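Local coordinates for protein phenylacetaldehyde dehydrogenase (Burkholderia cenocepacia, PDB 4O5H) that probably catalyses the NAD+-dependent oxidation of phenylacetaldehyde to phenylacetate, at residues R46-V51 and T238-T243; A180-N185 and L189-K194; E211-S216 and P358-K363; A362-R367 and E414-V419. All blocks are in the same frame, centred on the assembly; numbering follows the deposited sequence. Where two conformers were deposited one is given.

Interaction 1 of 4, residues R46-V51 and T238-T243. With NA (sodium ion), chain I; EDO (1,2-ethanediol), chain G.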
loop_
_atom_site.group_PDB
_atom_site.type_symbol
_atom_site.label_atom_id
_atom_site.label_comp_id
_atom_site.label_asym_id
_atom_site.label_seq_id
_atom_site.Cartn_x
_atom_site.Cartn_y
_atom_site.Cartn_z
ATOM N N ARG A 46 17.788 30.883 5.816
ATOM C CA ARG A 46 18.193 30.640 4.436
ATOM C C ARG A 46 17.020 30.662 3.483
ATOM O O ARG A 46 15.895 30.327 3.845
ATOM C CB ARG A 46 18.952 29.308 4.271
ATOM C CG ARG A 46 20.432 29.366 4.729
ATOM C CD ARG A 46 21.250 28.142 4.292
ATOM N NE ARG A 46 20.921 27.027 5.137
ATOM C CZ ARG A 46 21.718 25.983 5.385
ATOM N NH1 ARG A 46 22.941 25.881 4.857
ATOM N NH2 ARG A 46 21.280 25.011 6.175
ATOM N N GLN A 47 17.307 31.051 2.244
ATOM C CA GLN A 47 16.296 31.085 1.218
ATOM C C GLN A 47 16.786 30.448 -0.066
ATOM O O GLN A 47 17.965 30.397 -0.333
ATOM C CB GLN A 47 15.938 32.531 0.894
ATOM C CG GLN A 47 15.252 33.296 1.995
ATOM C CD GLN A 47 15.077 34.750 1.613
ATOM O OE1 GLN A 47 16.038 35.521 1.637
ATOM N NE2 GLN A 47 13.895 35.112 1.217
ATOM N N LEU A 48 15.860 30.023 -0.892
ATOM C CA LEU A 48 16.251 29.630 -2.243
ATOM C C LEU A 48 15.541 30.426 -3.307
ATOM O O LEU A 48 14.449 30.923 -3.112
ATOM C CB LEU A 48 16.113 28.136 -2.436
ATOM C CG LEU A 48 14.733 27.585 -2.287
ATOM C CD1 LEU A 48 14.019 27.658 -3.615
ATOM C CD2 LEU A 48 14.848 26.150 -1.862
ATOM N N ASP A 49 16.228 30.598 -4.427
ATOM C CA ASP A 49 15.721 31.352 -5.557
ATOM C C ASP A 49 14.642 30.631 -6.322
ATOM O O ASP A 49 14.725 29.454 -6.545
ATOM C CB ASP A 49 16.840 31.646 -6.545
ATOM C CG ASP A 49 17.850 32.625 -6.011
ATOM O OD1 ASP A 49 17.586 33.378 -5.039
ATOM O OD2 ASP A 49 18.931 32.646 -6.604
ATOM N N VAL A 50 13.655 31.397 -6.755
ATOM C CA VAL A 50 12.674 30.937 -7.697
ATOM C C VAL A 50 12.966 31.588 -9.041
ATOM O O VAL A 50 13.055 32.807 -9.141
ATOM C CB VAL A 50 11.266 31.305 -7.250
ATOM C CG1 VAL A 50 10.248 30.675 -8.165
ATOM C CG2 VAL A 50 11.056 30.817 -5.832
ATOM N N VAL A 51 13.105 30.749 -10.054
ATOM C CA VAL A 51 13.555 31.129 -11.376
ATOM C C VAL A 51 12.435 30.961 -12.412
ATOM O O VAL A 51 11.679 29.990 -12.378
ATOM C CB VAL A 51 14.745 30.265 -11.773
ATOM C CG1 VAL A 51 15.118 30.452 -13.250
ATOM C CG2 VAL A 51 15.962 30.581 -10.901
ATOM N N THR A 238 8.924 24.664 2.345
ATOM C CA THR A 238 9.619 24.787 1.041
ATOM C C THR A 238 11.075 24.456 1.267
ATOM O O THR A 238 11.562 24.600 2.381
ATOM C CB THR A 238 9.499 26.196 0.471
ATOM O OG1 THR A 238 9.810 27.184 1.490
ATOM C CG2 THR A 238 8.083 26.435 -0.044
ATOM N N GLY A 239 11.736 23.930 0.236
ATOM C CA GLY A 239 13.161 23.570 0.341
ATOM C C GLY A 239 13.569 22.435 -0.555
ATOM O O GLY A 239 12.784 22.012 -1.406
ATOM N N TYR A 240 14.761 21.878 -0.317
ATOM C CA TYR A 240 15.284 20.820 -1.155
ATOM C C TYR A 240 14.734 19.466 -0.795
ATOM O O TYR A 240 14.477 19.170 0.378
ATOM C CB TYR A 240 16.806 20.772 -1.065
ATOM C CG TYR A 240 17.461 22.011 -1.572
ATOM C CD1 TYR A 240 17.412 22.303 -2.918
ATOM C CD2 TYR A 240 18.136 22.904 -0.713
ATOM C CE1 TYR A 240 18.005 23.443 -3.416
ATOM C CE2 TYR A 240 18.731 24.055 -1.216
ATOM C CZ TYR A 240 18.654 24.306 -2.556
ATOM O OH TYR A 240 19.211 25.434 -3.089
ATOM N N GLY A 241 14.565 18.647 -1.819
ATOM C CA GLY A 241 14.182 17.245 -1.666
ATOM C C GLY A 241 15.127 16.475 -0.760
ATOM O O GLY A 241 14.676 15.734 0.087
ATOM N N HIS A 242 16.427 16.681 -0.932
ATOM C CA HIS A 242 17.425 15.923 -0.183
ATOM C C HIS A 242 17.507 16.314 1.289
ATOM O O HIS A 242 18.058 15.565 2.082
ATOM C CB HIS A 242 18.819 16.012 -0.820
ATOM C CG HIS A 242 19.313 17.405 -1.044
ATOM N ND1 HIS A 242 19.707 18.239 -0.015
ATOM C CD2 HIS A 242 19.520 18.100 -2.187
ATOM C CE1 HIS A 242 20.103 19.396 -0.514
ATOM N NE2 HIS A 242 20.005 19.333 -1.831
ATOM N N THR A 243 16.911 17.442 1.669
ATOM C CA THR A 243 16.927 17.860 3.054
ATOM C C THR A 243 15.513 17.898 3.646
ATOM O O THR A 243 15.177 17.051 4.480
ATOM C CB THR A 243 17.655 19.201 3.150
ATOM O OG1 THR A 243 18.962 19.042 2.569
ATOM C CG2 THR A 243 17.797 19.618 4.580
HETATM NA NA NA I . 10.444 27.777 -10.801
HETATM C C1 EDO G . 12.957 13.214 -0.968
HETATM O O1 EDO G . 14.388 13.292 -0.987
HETATM C C2 EDO G . 12.184 14.405 -1.561
HETATM O O2 EDO G . 11.900 14.383 -2.992
HETATM O O HOH W 1 12.504 28.025 -9.572
HETATM O O HOH W 2 11.833 26.975 -12.543
#

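Interaction 2 of 4, residues A180-N185 and L189-K194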
loop_
_atom_site.group_PDB
_atom_site.type_symbol
_atom_site.label_atom_id
_atom_site.label_comp_id
_atom_site.label_asym_id
_atom_site.label_seq_id
_atom_site.Cartn_x
_atom_site.Cartn_y
_atom_site.Cartn_z
ATOM N N ALA A 180 3.089 14.850 2.323
ATOM C CA ALA A 180 2.884 14.838 0.872
ATOM C C ALA A 180 4.028 15.559 0.172
ATOM O O ALA A 180 4.321 16.725 0.490
ATOM C CB ALA A 180 1.574 15.520 0.530
ATOM N N ILE A 181 4.675 14.863 -0.758
ATOM C CA ILE A 181 5.831 15.378 -1.468
ATOM C C ILE A 181 5.457 15.314 -2.916
ATOM O O ILE A 181 5.123 14.256 -3.444
ATOM C CB ILE A 181 7.080 14.512 -1.233
ATOM C CG1 ILE A 181 7.488 14.603 0.238
ATOM C CG2 ILE A 181 8.240 14.950 -2.151
ATOM C CD1 ILE A 181 8.559 13.604 0.633
ATOM N N ILE A 182 5.555 16.450 -3.582
ATOM C CA ILE A 182 5.126 16.522 -4.952
ATOM C C ILE A 182 6.131 17.112 -5.926
ATOM O O ILE A 182 7.040 17.866 -5.550
ATOM C CB ILE A 182 3.834 17.300 -5.047
ATOM C CG1 ILE A 182 3.987 18.658 -4.456
ATOM C CG2 ILE A 182 2.700 16.525 -4.367
ATOM C CD1 ILE A 182 2.829 19.504 -4.849
ATOM N N PRO A 183 5.986 16.724 -7.196
ATOM C CA PRO A 183 6.924 17.150 -8.219
ATOM C C PRO A 183 6.570 18.521 -8.771
ATOM O O PRO A 183 5.613 19.153 -8.344
ATOM C CB PRO A 183 6.797 16.043 -9.272
ATOM C CG PRO A 183 5.385 15.687 -9.211
ATOM C CD PRO A 183 4.933 15.906 -7.777
ATOM N N TRP A 184 7.381 18.970 -9.707
ATOM C CA TRP A 184 7.331 20.306 -10.223
ATOM C C TRP A 184 6.540 20.447 -11.498
ATOM O O TRP A 184 6.377 21.570 -11.993
ATOM C CB TRP A 184 8.762 20.814 -10.465
ATOM C CG TRP A 184 9.654 19.811 -11.174
ATOM C CD1 TRP A 184 10.588 19.004 -10.587
ATOM C CD2 TRP A 184 9.692 19.513 -12.574
ATOM N NE1 TRP A 184 11.211 18.229 -11.539
ATOM C CE2 TRP A 184 10.699 18.544 -12.770
ATOM C CE3 TRP A 184 9.016 19.998 -13.677
ATOM C CZ2 TRP A 184 10.977 18.007 -14.004
ATOM C CZ3 TRP A 184 9.311 19.467 -14.937
ATOM C CH2 TRP A 184 10.298 18.506 -15.096
ATOM N N ASN A 185 6.034 19.341 -12.057
ATOM C CA ASN A 185 5.471 19.394 -13.425
ATOM C C ASN A 185 4.017 19.903 -13.489
ATOM O O ASN A 185 3.619 20.462 -14.499
ATOM C CB ASN A 185 5.629 18.064 -14.189
ATOM C CG ASN A 185 4.939 16.878 -13.517
ATOM O OD1 ASN A 185 4.807 16.826 -12.285
ATOM N ND2 ASN A 185 4.552 15.903 -14.311
ATOM N N LEU A 189 -1.874 21.440 -9.241
ATOM C CA LEU A 189 -2.779 20.327 -9.426
ATOM C C LEU A 189 -2.378 19.119 -8.541
ATOM O O LEU A 189 -3.249 18.506 -7.899
ATOM C CB LEU A 189 -2.814 19.932 -10.876
ATOM C CG LEU A 189 -3.760 18.785 -11.276
ATOM C CD1 LEU A 189 -5.189 19.140 -10.947
ATOM C CD2 LEU A 189 -3.613 18.470 -12.750
ATOM N N MET A 190 -1.081 18.824 -8.473
ATOM C CA MET A 190 -0.602 17.712 -7.671
ATOM C C MET A 190 -0.800 18.016 -6.184
ATOM O O MET A 190 -1.089 17.111 -5.394
ATOM C CB MET A 190 0.891 17.402 -7.970
ATOM C CG MET A 190 1.325 16.811 -9.328
ATOM S SD MET A 190 0.441 15.338 -9.771
ATOM C CE MET A 190 -1.036 16.044 -10.534
ATOM N N ALA A 191 -0.662 19.278 -5.783
ATOM C CA ALA A 191 -0.925 19.670 -4.398
ATOM C C ALA A 191 -2.374 19.355 -4.059
ATOM O O ALA A 191 -2.682 18.821 -2.977
ATOM C CB ALA A 191 -0.637 21.158 -4.188
ATOM N N ALA A 192 -3.267 19.707 -4.970
ATOM C CA ALA A 192 -4.686 19.429 -4.771
ATOM C C ALA A 192 -4.954 17.932 -4.677
ATOM O O ALA A 192 -5.708 17.481 -3.799
ATOM C CB ALA A 192 -5.509 20.043 -5.877
ATOM N N TRP A 193 -4.348 17.157 -5.571
ATOM C CA TRP A 193 -4.553 15.718 -5.530
ATOM C C TRP A 193 -4.154 15.105 -4.183
ATOM O O TRP A 193 -4.784 14.164 -3.753
ATOM C CB TRP A 193 -3.757 15.027 -6.594
ATOM C CG TRP A 193 -4.282 15.206 -7.938
ATOM C CD1 TRP A 193 -5.310 15.990 -8.341
ATOM C CD2 TRP A 193 -3.763 14.609 -9.094
ATOM N NE1 TRP A 193 -5.460 15.914 -9.688
ATOM C CE2 TRP A 193 -4.532 15.047 -10.174
ATOM C CE3 TRP A 193 -2.759 13.654 -9.314
ATOM C CZ2 TRP A 193 -4.310 14.607 -11.475
ATOM C CZ3 TRP A 193 -2.535 13.199 -10.602
ATOM C CH2 TRP A 193 -3.302 13.700 -11.675
ATOM N N LYS A 194 -3.135 15.625 -3.533
ATOM C CA LYS A 194 -2.691 15.063 -2.245
ATOM C C LYS A 194 -3.480 15.634 -1.095
ATOM O O LYS A 194 -3.739 14.954 -0.117
ATOM C CB LYS A 194 -1.233 15.392 -1.953
ATOM C CG LYS A 194 -0.222 15.010 -3.009
ATOM C CD LYS A 194 -0.102 13.546 -3.209
ATOM C CE LYS A 194 1.233 13.207 -3.863
ATOM N NZ LYS A 194 1.039 12.014 -4.724
#

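Interaction 3 of 4, residues E211-S216 and P358-K363. With NA (sodium ion), chain I.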
loop_
_atom_site.group_PDB
_atom_site.type_symbol
_atom_site.label_atom_id
_atom_site.label_comp_id
_atom_site.label_asym_id
_atom_site.label_seq_id
_atom_site.Cartn_x
_atom_site.Cartn_y
_atom_site.Cartn_z
ATOM N N GLU A 211 11.270 21.899 -4.946
ATOM C CA GLU A 211 12.170 23.077 -4.851
ATOM C C GLU A 211 12.095 23.981 -6.084
ATOM O O GLU A 211 12.220 25.186 -5.948
ATOM C CB GLU A 211 13.631 22.685 -4.647
ATOM C CG GLU A 211 14.188 21.888 -5.816
ATOM C CD GLU A 211 15.275 20.886 -5.414
ATOM O OE1 GLU A 211 14.966 19.784 -4.832
ATOM O OE2 GLU A 211 16.447 21.221 -5.713
ATOM N N ASP A 212 11.867 23.395 -7.275
ATOM C CA ASP A 212 11.759 24.205 -8.521
ATOM C C ASP A 212 10.442 25.011 -8.708
ATOM O O ASP A 212 10.429 25.941 -9.502
ATOM C CB ASP A 212 11.983 23.344 -9.751
ATOM C CG ASP A 212 13.425 22.873 -9.864
ATOM O OD1 ASP A 212 14.335 23.699 -9.788
ATOM O OD2 ASP A 212 13.632 21.655 -9.941
ATOM N N THR A 213 9.387 24.670 -7.976
ATOM C CA THR A 213 8.048 25.293 -8.174
ATOM C C THR A 213 7.257 25.453 -6.864
ATOM O O THR A 213 6.242 24.765 -6.638
ATOM C CB THR A 213 7.196 24.452 -9.131
ATOM O OG1 THR A 213 7.123 23.096 -8.663
ATOM C CG2 THR A 213 7.798 24.435 -10.563
ATOM N N PRO A 214 7.727 26.341 -5.975
ATOM C CA PRO A 214 7.078 26.495 -4.662
ATOM C C PRO A 214 5.913 27.474 -4.635
ATOM O O PRO A 214 5.117 27.444 -3.702
ATOM C CB PRO A 214 8.182 27.068 -3.815
ATOM C CG PRO A 214 8.966 27.918 -4.786
ATOM C CD PRO A 214 8.965 27.142 -6.080
ATOM N N LEU A 215 5.767 28.313 -5.654
ATOM C CA LEU A 215 4.906 29.499 -5.499
ATOM C C LEU A 215 3.421 29.221 -5.449
ATOM O O LEU A 215 2.724 29.825 -4.612
ATOM C CB LEU A 215 5.202 30.532 -6.566
ATOM C CG LEU A 215 6.611 31.146 -6.532
ATOM C CD1 LEU A 215 6.770 32.156 -7.655
ATOM C CD2 LEU A 215 6.919 31.807 -5.192
ATOM N N SER A 216 2.894 28.372 -6.338
ATOM C CA SER A 216 1.424 28.184 -6.358
ATOM C C SER A 216 0.935 27.509 -5.066
ATOM O O SER A 216 -0.162 27.794 -4.591
ATOM C CB SER A 216 0.942 27.465 -7.622
ATOM O OG SER A 216 1.523 26.176 -7.737
ATOM N N PRO A 358 9.402 26.359 -22.096
ATOM C CA PRO A 358 10.729 25.811 -21.748
ATOM C C PRO A 358 10.564 24.659 -20.781
ATOM O O PRO A 358 9.472 24.473 -20.219
ATOM C CB PRO A 358 11.408 26.999 -21.025
ATOM C CG PRO A 358 10.270 27.681 -20.358
ATOM C CD PRO A 358 9.092 27.554 -21.313
ATOM N N LEU A 359 11.625 23.919 -20.562
ATOM C CA LEU A 359 11.674 22.971 -19.496
ATOM C C LEU A 359 11.869 23.718 -18.188
ATOM O O LEU A 359 12.234 24.884 -18.178
ATOM C CB LEU A 359 12.770 21.933 -19.768
ATOM C CG LEU A 359 12.718 21.246 -21.142
ATOM C CD1 LEU A 359 13.702 20.083 -21.206
ATOM C CD2 LEU A 359 11.325 20.740 -21.502
ATOM N N VAL A 360 11.695 23.030 -17.075
ATOM C CA VAL A 360 11.599 23.704 -15.782
ATOM C C VAL A 360 12.923 24.282 -15.279
ATOM O O VAL A 360 12.928 25.217 -14.495
ATOM C CB VAL A 360 10.983 22.770 -14.732
ATOM C CG1 VAL A 360 12.034 21.788 -14.206
ATOM C CG2 VAL A 360 10.416 23.569 -13.602
ATOM N N SER A 361 14.042 23.703 -15.683
ATOM C CA SER A 361 15.333 24.103 -15.133
ATOM C C SER A 361 16.470 23.781 -16.086
ATOM O O SER A 361 16.328 22.993 -17.032
ATOM C CB SER A 361 15.634 23.376 -13.811
ATOM O OG SER A 361 15.774 21.974 -14.019
ATOM N N ALA A 362 17.624 24.367 -15.814
ATOM C CA ALA A 362 18.814 24.008 -16.580
ATOM C C ALA A 362 19.147 22.546 -16.424
ATOM O O ALA A 362 19.612 21.925 -17.363
ATOM C CB ALA A 362 19.997 24.905 -16.166
ATOM N N LYS A 363 19.000 22.009 -15.218
ATOM C CA LYS A 363 19.310 20.602 -14.959
ATOM C C LYS A 363 18.450 19.712 -15.830
ATOM O O LYS A 363 18.922 18.717 -16.361
ATOM C CB LYS A 363 19.050 20.249 -13.470
HETATM NA NA NA I . 10.444 27.777 -10.801
HETATM O O HOH W 3 15.410 20.741 -11.763
HETATM O O HOH W 2 11.833 26.975 -12.543
HETATM O O HOH W 1 12.504 28.025 -9.572
#

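Interaction 4 of 4, residues A362-R367 and E414-V419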
loop_
_atom_site.group_PDB
_atom_site.type_symbol
_atom_site.label_atom_id
_atom_site.label_comp_id
_atom_site.label_asym_id
_atom_site.label_seq_id
_atom_site.Cartn_x
_atom_site.Cartn_y
_atom_site.Cartn_z
ATOM N N ALA A 362 17.624 24.367 -15.814
ATOM C CA ALA A 362 18.814 24.008 -16.580
ATOM C C ALA A 362 19.147 22.546 -16.424
ATOM O O ALA A 362 19.612 21.925 -17.363
ATOM C CB ALA A 362 19.997 24.905 -16.166
ATOM N N LYS A 363 19.000 22.009 -15.218
ATOM C CA LYS A 363 19.310 20.602 -14.959
ATOM C C LYS A 363 18.450 19.712 -15.830
ATOM O O LYS A 363 18.922 18.717 -16.361
ATOM C CB LYS A 363 19.050 20.249 -13.470
ATOM N N GLN A 364 17.184 20.084 -15.996
ATOM C CA GLN A 364 16.293 19.300 -16.819
ATOM C C GLN A 364 16.681 19.386 -18.270
ATOM O O GLN A 364 16.672 18.349 -18.941
ATOM C CB GLN A 364 14.841 19.713 -16.672
ATOM C CG GLN A 364 14.135 19.040 -15.531
ATOM C CD GLN A 364 14.280 17.562 -15.532
ATOM O OE1 GLN A 364 14.881 17.026 -14.619
ATOM N NE2 GLN A 364 13.782 16.896 -16.562
ATOM N N ARG A 365 17.066 20.565 -18.742
ATOM C CA ARG A 365 17.548 20.657 -20.113
ATOM C C ARG A 365 18.812 19.806 -20.319
ATOM O O ARG A 365 18.920 19.106 -21.306
ATOM C CB ARG A 365 17.819 22.096 -20.509
ATOM C CG ARG A 365 18.395 22.186 -21.929
ATOM C CD ARG A 365 18.857 23.566 -22.241
ATOM N NE ARG A 365 19.886 24.019 -21.262
ATOM C CZ ARG A 365 20.139 25.285 -20.911
ATOM N NH1 ARG A 365 19.461 26.283 -21.434
ATOM N NH2 ARG A 365 21.093 25.557 -19.999
ATOM N N GLU A 366 19.725 19.822 -19.347
ATOM C CA GLU A 366 20.931 19.018 -19.419
ATOM C C GLU A 366 20.605 17.524 -19.518
ATOM O O GLU A 366 21.107 16.845 -20.415
ATOM C CB GLU A 366 21.808 19.295 -18.206
ATOM C CG GLU A 366 23.082 18.483 -18.128
ATOM C CD GLU A 366 23.944 18.832 -16.922
ATOM O OE1 GLU A 366 23.756 19.891 -16.320
ATOM O OE2 GLU A 366 24.838 18.044 -16.575
ATOM N N ARG A 367 19.696 17.053 -18.687
ATOM C CA ARG A 367 19.253 15.657 -18.742
ATOM C C ARG A 367 18.601 15.274 -20.069
ATOM O O ARG A 367 18.934 14.255 -20.677
ATOM C CB ARG A 367 18.261 15.366 -17.637
ATOM C CG ARG A 367 18.898 15.217 -16.270
ATOM C CD ARG A 367 17.856 14.923 -15.202
ATOM N NE ARG A 367 17.151 13.680 -15.508
ATOM C CZ ARG A 367 17.631 12.468 -15.250
ATOM N NH1 ARG A 367 18.840 12.310 -14.701
ATOM N NH2 ARG A 367 16.914 11.402 -15.547
ATOM N N GLU A 414 13.169 6.716 -18.840
ATOM C CA GLU A 414 12.303 7.903 -18.799
ATOM C C GLU A 414 13.138 9.162 -19.022
ATOM O O GLU A 414 14.084 9.421 -18.281
ATOM C CB GLU A 414 11.564 8.023 -17.443
ATOM C CG GLU A 414 10.626 9.253 -17.351
ATOM C CD GLU A 414 9.590 9.189 -16.204
ATOM O OE1 GLU A 414 9.934 8.638 -15.190
ATOM O OE2 GLU A 414 8.405 9.649 -16.364
ATOM N N ILE A 415 12.744 9.939 -20.021
ATOM C CA ILE A 415 13.431 11.163 -20.420
ATOM C C ILE A 415 12.815 12.377 -19.770
ATOM O O ILE A 415 13.523 13.283 -19.319
ATOM C CB ILE A 415 13.403 11.309 -21.963
ATOM C CG1 ILE A 415 14.183 10.159 -22.600
ATOM C CG2 ILE A 415 14.001 12.632 -22.395
ATOM C CD1 ILE A 415 14.049 10.077 -24.118
ATOM N N PHE A 416 11.481 12.387 -19.661
ATOM C CA PHE A 416 10.748 13.459 -18.984
ATOM C C PHE A 416 10.947 14.806 -19.679
ATOM O O PHE A 416 11.122 15.843 -19.050
ATOM C CB PHE A 416 11.097 13.545 -17.496
ATOM C CG PHE A 416 9.903 13.890 -16.611
ATOM C CD1 PHE A 416 8.923 12.956 -16.358
ATOM C CD2 PHE A 416 9.776 15.151 -16.027
ATOM C CE1 PHE A 416 7.827 13.254 -15.541
ATOM C CE2 PHE A 416 8.669 15.478 -15.240
ATOM C CZ PHE A 416 7.699 14.540 -14.984
ATOM N N GLY A 417 10.843 14.753 -21.010
ATOM C CA GLY A 417 10.885 15.915 -21.867
ATOM C C GLY A 417 10.225 15.593 -23.204
ATOM O O GLY A 417 9.665 14.504 -23.386
ATOM N N PRO A 418 10.272 16.546 -24.155
ATOM C CA PRO A 418 9.463 16.420 -25.356
ATOM C C PRO A 418 10.196 15.594 -26.406
ATOM O O PRO A 418 10.506 16.088 -27.499
ATOM C CB PRO A 418 9.269 17.874 -25.795
ATOM C CG PRO A 418 10.526 18.554 -25.366
ATOM C CD PRO A 418 10.968 17.840 -24.097
ATOM N N VAL A 419 10.405 14.327 -26.083
ATOM C CA VAL A 419 11.154 13.430 -26.915
ATOM C C VAL A 419 10.359 12.139 -27.095
ATOM O O VAL A 419 10.139 11.399 -26.143
ATOM C CB VAL A 419 12.516 13.100 -26.281
ATOM C CG1 VAL A 419 13.339 12.213 -27.185
ATOM C CG2 VAL A 419 13.285 14.382 -25.937
HETATM O O HOH W 4 12.189 18.223 -18.226
HETATM O O HOH W 5 14.827 13.953 -16.939
HETATM O O HOH W 6 14.498 11.385 -16.418
#

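Interaction 1 of 4, residues R46-V51 and T238-T243
At the turn leading into helix 241-250, Gly239 and Tyr240 receive the side chain of Leu48 from strand 47-52. The turn follows strand 234-236 in the Rossmann-like, probable cofactor-binding domain. The contact has no hydrogen bond and centres on one methyl group: CD2 of Leu48 lies 3.8 Å from CA of Gly239 and also sits over one face of the Tyr240 ring, 4.3 Å above its plane and displaced toward the rim. Leu48 holds CG between its backbone N and carbonyl carbon (chi1 62°), which swings CD2 into the angle between glycine backbone and tyrosine ring. Gly239 has a phi of 151°, a conformation in which a CB would press on the carbonyl O of Thr238. The phenol end of Tyr240 reaches back along the leucine, with OH 4.2 Å from Leu48 CB. At the root of the side chain, Tyr240 CB lies over one face of the His242 ring, offset toward its rim, and His242 ND1 is hydrogen-bonded to Thr243 OG1. Each segment also meets a bound group away from this contact. Val51 O binds the sodium ion at 3.0 Å, and Val51 N donates to water 1, itself bound to the metal; Asp119 and Asp212 complete the protein share of the site. On the helix side, O1 of an ethanediol, probably from the crystallisation liquor, donates to Gly241 O at 2.7 Å. Strand 47-52 pairs antiparallel with strand 57-63, where Val62 touches both Leu48 and Thr238, while helix 215-227 offers Leu215 to Val50 and Leu218 to Thr238.

Interaction 2 of 4, residues A180-N185 and L189-K194
Lys194, in helix 187-201, lies along Ala180, at the end of strand 166-181, and Ile182 just beyond it. Its CB meets the methyl of Ala180 at 3.7 Å. CG then comes 3.6 Å from CG2 of Ile182, and after a bend at chi2 (-65°) the chain passes the same methyl again, with CE 3.7 Å from it, the two side chains running antiparallel alongside each other. CE also nears the carbonyl O of Ile181. The tip, NZ, has left the contact: it forms a salt bridge with Glu491 and a hydrogen bond with Thr260 OG1. The other branch of Ile182 points at the helix backbone, its CD1 3.6 Å from N of Ala191 and 3.9 Å from CB of the same residue, while CG2 also touches Met190 CB. Next along, Pro183 CD meets Met190 CG at 4.0 Å, the side chains roughly perpendicular. Bends at chi2 and chi3 of Met190 turn its CE over a face of the Trp193 ring. Here the crossover helix of a beta-alpha-beta unit packs against the end of its first strand; Leu207 of the second, strand 204-208, touches Ala180, Ile182 and Ala191. Helix and strand end are thus joined mainly by methyl and methylene contacts, with no polar bond between the segments, and the lysine lends its alkyl chain to this apolar layer while its charge is probably balanced beyond it by Glu491.

Interaction 3 of 4, residues E211-S216 and P358-K363
The backbones of Asp212 and Val360 come closest here, their CA atoms 7.3 Å apart, as two turns approach, each leading into a helix. Direct contact is small and depends mainly on one branch of Val360, with Ser361 CB also near the Asp212 carboxylate. With chi1 at 79°, CG1 lies between the backbone N and the carbonyl carbon, and CG2, opposite the N, is turned toward the other segment; it meets Thr213 CG2 at 4.1 Å and Asp212 CB at 4.2 Å. The threonine and valine side chains are roughly perpendicular. Trp184 packs against both of them. The sodium site lies beside this apolar point. Asp212 binds the metal through its carbonyl O at 2.2 Å rather than through its carboxylate, and with Val51 O, two oxygens of Asp119 and two waters makes six ligands. One of these, water 2, lies 2.4 Å from the ion and donates to Val360 O at 2.8 Å, so the second segment is tied to the site in the second shell. The carboxylate of Asp212 is used differently: its OD2 accepts a bond of 2.7 Å from water 3, which is also hydrogen-bonded to Ser361 OG at 2.6 Å. Ser361 is the N-cap of helix 362-378, and the same OG accepts from the backbone N of Gln364, so that a single hydroxyl serves both the helix end and the water bridge. On the far side of the 211-216 turn, Pro214 and Leu215 pack on Val62 of strand 57-63, and Leu215 N is hydrogen-bonded to Asp119 OD2.

Interaction 4 of 4, residues A362-R367 and E414-V419
Gln364 and Arg367, one helical turn apart, face the backbone carbonyls of Glu414, Ile415 and Phe416, and water joins them throughout. Gln364 NE2 donates to water 4 at 2.7 Å, and that water donates in turn to Phe416 O, also at 2.7 Å. Water 5 is shared: it accepts from Gln364 NE2 at 3.1 Å and from Arg367 NE at 2.7 Å, and donates to Ile415 O at 2.8 Å. Water 6 accepts from Arg367 NH2 at 2.6 Å and donates a hydrogen bond to Glu414 O, 2.7 Å away. Waters 5 and 6 both lie in the guanidinium plane at its edge, so two bonds fix the rotation of the arginine head; Gln364 NE2 likewise donates to two waters, 4 and 5. Direct approaches are looser. NE2 stands 3.8 Å from Phe416 O and near the plane of the Phe416 ring, at its edge, brought there by the bend in the glutamine chain (chi2 -51°). Phe416 has left-handed backbone angles (phi 63°), and the chain turns again at Pro418, the centre of an inverse gamma turn. The contact lies at the surface, where helix 362-378 runs beside the loop between helix 409-412 and strand 419-425; farther along that helix, Val368, Tyr371 and Ile372 pack on Ile415 and Val419, while Trp184 meets the Phe416 ring with their planes near perpendicular.

Overall arrangement
From the N terminus, strand 47-52 opens the long loop that interaction 1 closes at the turn just before helix 241-250. Interaction 2 is nested inside it, closing a short loop between strand 166-181 and its following helix. Interaction 3 opens at 211-216, still within the first loop, and closes at 358-363, so interactions 1 and 3 cross; both touch the sodium ion and share two of its waters. Interaction 4 starts where interaction 3 ends, sharing Ala362 and Lys363, and closes at 414-419. Trp184 of interaction 2 packs against both later contacts, linking the sheet of strand 166-181 to helix 362-378 and to the loop before strand 419-425.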